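Local atomic coordinates of Lys-gingipain W83 (Porphyromonas gingivalis, PDB entry 4ITC), a protein that cleaves proteins after lysine as a secreted cysteine protease and, through adhesin domains such as this calcium-binding K1 beta sandwich, interacts with erythrocytes and albumin. Residues A[45-50]-A[151-156]. Residues are numbered along the deposited sequence; the frame is centred on the assembly and turned at random. Where two conformers were deposited one is given.
Sequences VYSESF and FRHFQS
His153 drives its imidazole edge toward the 47-49 backbone, where it meets the side chain of Ser47. A buried imidazole is well satisfied when both nitrogens find partners, and this one finds them at separate points of its rim. Ser47 OG lies in the ring plane 2.7 Å from His153 ND1, a short hydrogen bond in which either group could be the donor, while NE2 is taken up by Glu91. Both side chains reach across by the same means, His153 CG and Ser47 OG each standing anti to the backbone N (chi1 -176° and 176°). Between the two nitrogens, His153 CE1 faces the Glu48-Ser49 peptide, 3.8 Å from Ser49 N, and Ser47 O stands 3.5 Å from CE1, tilted off the ring plane. Further along, Ser49 CB and Ser156 CB approach loosely; Ser49 OG turns instead to Glu91, which thus ties both segments together. Ser47 OG also bonds Asn62, a ligand of one calcium ion, which puts Ser47 in the second shell of that site and His153 behind it. The pair bridges the two main sheets of the beta sandwich: strand 43-48 runs between 29-32 and 161-171, and strand 148-153 between 62-65 and 92-98.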
ATOM      1  N   VAL A  45      -6.029  -2.612   3.629  1.00  8.43           N
ATOM      2  CA  VAL A  45      -6.135  -2.873   2.209  1.00  8.06           C
ATOM      3  C   VAL A  45      -4.995  -3.789   1.790  1.00  7.67           C
ATOM      4  O   VAL A  45      -3.977  -3.874   2.446  1.00  7.66           O
ATOM      5  CB  VAL A  45      -6.101  -1.578   1.359  1.00  8.71           C
ATOM      6  CG1 VAL A  45      -7.328  -0.745   1.691  1.00  9.70           C
ATOM      7  CG2 VAL A  45      -4.836  -0.798   1.592  1.00  8.65           C
ATOM      8  N   TYR A  46      -5.216  -4.488   0.680  1.00  7.34           N
ATOM      9  CA  TYR A  46      -4.219  -5.417   0.186  1.00  7.92           C
ATOM     10  C   TYR A  46      -4.262  -5.516  -1.329  1.00  7.53           C
ATOM     11  O   TYR A  46      -5.252  -5.156  -1.988  1.00  7.03           O
ATOM     12  CB  TYR A  46      -4.390  -6.800   0.793  1.00  7.92           C
ATOM     13  CG  TYR A  46      -5.590  -7.564   0.293  1.00  8.38           C
ATOM     14  CD1 TYR A  46      -6.862  -7.307   0.798  1.00  9.65           C
ATOM     15  CD2 TYR A  46      -5.455  -8.548  -0.649  1.00  9.32           C
ATOM     16  CE1 TYR A  46      -7.940  -8.024   0.374  1.00 10.30           C
ATOM     17  CE2 TYR A  46      -6.544  -9.282  -1.099  1.00 10.21           C
ATOM     18  CZ  TYR A  46      -7.798  -9.006  -0.586  1.00 11.69           C
ATOM     19  OH  TYR A  46      -8.904  -9.743  -1.028  1.00 14.77           O
ATOM     20  N   SER A  47      -3.137  -5.959  -1.895  1.00  7.17           N
ATOM     21  CA  SER A  47      -3.002  -6.161  -3.314  1.00  6.58           C
ATOM     22  C   SER A  47      -2.255  -7.471  -3.539  1.00  6.80           C
ATOM     23  O   SER A  47      -1.323  -7.826  -2.808  1.00  6.27           O
ATOM     24  CB  SER A  47      -2.262  -4.990  -3.935  1.00  6.35           C
ATOM     25  OG  SER A  47      -2.028  -5.170  -5.308  1.00  6.67           O
ATOM     26  N   GLU A  48      -2.693  -8.218  -4.564  1.00  7.23           N
ATOM     27  CA  GLU A  48      -2.275  -9.592  -4.816  1.00  7.64           C
ATOM     28  C   GLU A  48      -1.202  -9.721  -5.894  1.00  7.73           C
ATOM     29  O   GLU A  48      -1.359  -9.215  -7.024  1.00  8.00           O
ATOM     30  CB  GLU A  48      -3.493 -10.390  -5.289  1.00  8.79           C
ATOM     31  CG  GLU A  48      -4.611 -10.457  -4.268  1.00  9.84           C
ATOM     32  CD  GLU A  48      -5.949 -10.765  -4.902  1.00 11.43           C
ATOM     33  OE1 GLU A  48      -6.513 -11.832  -4.514  1.00 13.97           O
ATOM     34  OE2 GLU A  48      -6.414  -9.999  -5.797  1.00 12.42           O
ATOM     35  N   SER A  49      -0.154 -10.504  -5.599  1.00  7.92           N
ATOM     36  CA  SER A  49       0.713 -11.052  -6.639  1.00  8.17           C
ATOM     37  C   SER A  49       0.453 -12.519  -6.953  1.00  8.72           C
ATOM     38  O   SER A  49       1.073 -13.070  -7.874  1.00  8.68           O
ATOM     39  CB  SER A  49       2.188 -10.845  -6.261  1.00  8.61           C
ATOM     40  OG  SER A  49       2.580 -11.727  -5.263  1.00  8.77           O
ATOM     41  N   PHE A  50      -0.459 -13.133  -6.196  1.00  9.23           N
ATOM     42  CA  PHE A  50      -0.946 -14.496  -6.411  1.00 10.08           C
ATOM     43  C   PHE A  50      -2.343 -14.506  -5.822  1.00 10.95           C
ATOM     44  O   PHE A  50      -2.539 -14.035  -4.707  1.00 11.97           O
ATOM     45  CB  PHE A  50      -0.059 -15.488  -5.664  1.00 10.42           C
ATOM     46  CG  PHE A  50      -0.474 -16.949  -5.835  1.00 11.26           C
ATOM     47  CD1 PHE A  50      -1.396 -17.505  -4.980  1.00 12.07           C
ATOM     48  CD2 PHE A  50       0.005 -17.691  -6.893  1.00 13.20           C
ATOM     49  CE1 PHE A  50      -1.799 -18.826  -5.129  1.00 13.33           C
ATOM     50  CE2 PHE A  50      -0.388 -19.014  -7.060  1.00 13.65           C
ATOM     51  CZ  PHE A  50      -1.283 -19.562  -6.173  1.00 13.14           C
ATOM     52  N   PHE A 151       0.266   4.770  -3.716  1.00  7.10           N
ATOM     53  CA  PHE A 151       0.901   3.501  -3.330  1.00  7.01           C
ATOM     54  C   PHE A 151       0.780   2.541  -4.497  1.00  7.54           C
ATOM     55  O   PHE A 151      -0.349   2.254  -4.945  1.00  7.43           O
ATOM     56  CB  PHE A 151       0.179   2.912  -2.112  1.00  7.31           C
ATOM     57  CG  PHE A 151       0.184   3.823  -0.890  1.00  8.18           C
ATOM     58  CD1 PHE A 151      -0.800   4.768  -0.712  1.00  8.65           C
ATOM     59  CD2 PHE A 151       1.225   3.765   0.016  1.00  8.68           C
ATOM     60  CE1 PHE A 151      -0.795   5.626   0.373  1.00  9.20           C
ATOM     61  CE2 PHE A 151       1.216   4.603   1.126  1.00  9.43           C
ATOM     62  CZ  PHE A 151       0.234   5.528   1.301  1.00  9.36           C
ATOM     63  N   ARG A 152       1.909   2.064  -5.010  1.00  6.97           N
ATOM     64  CA  ARG A 152       1.931   1.286  -6.223  1.00  7.19           C
ATOM     65  C   ARG A 152       2.519  -0.078  -5.943  1.00  7.28           C
ATOM     66  O   ARG A 152       3.650  -0.197  -5.474  1.00  8.08           O
ATOM     67  CB  ARG A 152       2.800   1.968  -7.270  1.00  7.31           C
ATOM     68  CG  ARG A 152       2.771   1.355  -8.658  1.00  7.53           C
ATOM     69  CD  ARG A 152       3.796   2.046  -9.560  1.00  7.94           C
ATOM     70  NE  ARG A 152       3.800   1.433 -10.878  1.00  9.43           N
ATOM     71  CZ  ARG A 152       4.705   1.649 -11.794  1.00 11.07           C
ATOM     72  NH1 ARG A 152       5.743   2.435 -11.547  1.00 12.64           N
ATOM     73  NH2 ARG A 152       4.572   1.045 -12.970  1.00 11.72           N
ATOM     74  N   HIS A 153       1.749  -1.124  -6.222  1.00  6.73           N
ATOM     75  CA  HIS A 153       2.219  -2.529  -6.151  1.00  6.72           C
ATOM     76  C   HIS A 153       2.556  -2.974  -7.540  1.00  7.19           C
ATOM     77  O   HIS A 153       1.679  -3.043  -8.374  1.00  7.01           O
ATOM     78  CB  HIS A 153       1.121  -3.400  -5.563  1.00  6.98           C
ATOM     79  CG  HIS A 153       1.514  -4.820  -5.357  1.00  7.27           C
ATOM     80  ND1 HIS A 153       0.588  -5.845  -5.293  1.00  7.48           N
ATOM     81  CD2 HIS A 153       2.703  -5.371  -5.058  1.00  7.62           C
ATOM     82  CE1 HIS A 153       1.208  -6.975  -5.015  1.00  7.59           C
ATOM     83  NE2 HIS A 153       2.499  -6.714  -4.877  1.00  7.81           N
ATOM     84  N   PHE A 154       3.842  -3.224  -7.795  1.00  7.88           N
ATOM     85  CA  PHE A 154       4.315  -3.433  -9.174  1.00  8.68           C
ATOM     86  C   PHE A 154       5.630  -4.166  -9.126  1.00  9.21           C
ATOM     87  O   PHE A 154       6.199  -4.324  -8.057  1.00  8.64           O
ATOM     88  CB  PHE A 154       4.439  -2.102  -9.984  1.00  9.09           C
ATOM     89  CG  PHE A 154       5.624  -1.242  -9.592  1.00  9.86           C
ATOM     90  CD1 PHE A 154       5.754  -0.730  -8.306  1.00 10.07           C
ATOM     91  CD2 PHE A 154       6.604  -0.955 -10.506  1.00 10.91           C
ATOM     92  CE1 PHE A 154       6.832   0.034  -7.950  1.00 10.42           C
ATOM     93  CE2 PHE A 154       7.695  -0.169 -10.151  1.00 12.03           C
ATOM     94  CZ  PHE A 154       7.820   0.292  -8.865  1.00 11.35           C
ATOM     95  N   GLN A 155       6.114  -4.609 -10.290  1.00 10.58           N
ATOM     96  CA  GLN A 155       7.382  -5.401 -10.354  1.00 11.20           C
ATOM     97  C   GLN A 155       7.377  -6.498  -9.293  1.00 10.45           C
ATOM     98  O   GLN A 155       8.372  -6.723  -8.568  1.00 10.80           O
ATOM     99  CB  GLN A 155       8.622  -4.513 -10.246  1.00 13.18           C
ATOM    100  CG  GLN A 155       8.824  -3.735 -11.529  1.00 16.72           C
ATOM    101  CD  GLN A 155       9.928  -2.694 -11.456  1.00 20.22           C
ATOM    102  OE1 GLN A 155      10.740  -2.675 -10.534  1.00 22.13           O
ATOM    103  NE2 GLN A 155       9.955  -1.831 -12.442  1.00 22.57           N
ATOM    104  N   SER A 156       6.200  -7.126  -9.171  0.50  9.08           N
ATOM    105  CA  SER A 156       5.937  -8.165  -8.195  0.50  8.37           C
ATOM    106  C   SER A 156       5.231  -9.303  -8.906  0.50  8.88           C
ATOM    107  O   SER A 156       4.395  -9.101  -9.806  0.50  8.86           O
ATOM    108  CB  SER A 156       5.024  -7.666  -7.059  0.50  7.81           C
ATOM    109  OG  SER A 156       5.655  -6.634  -6.315  0.50  6.40           O
TER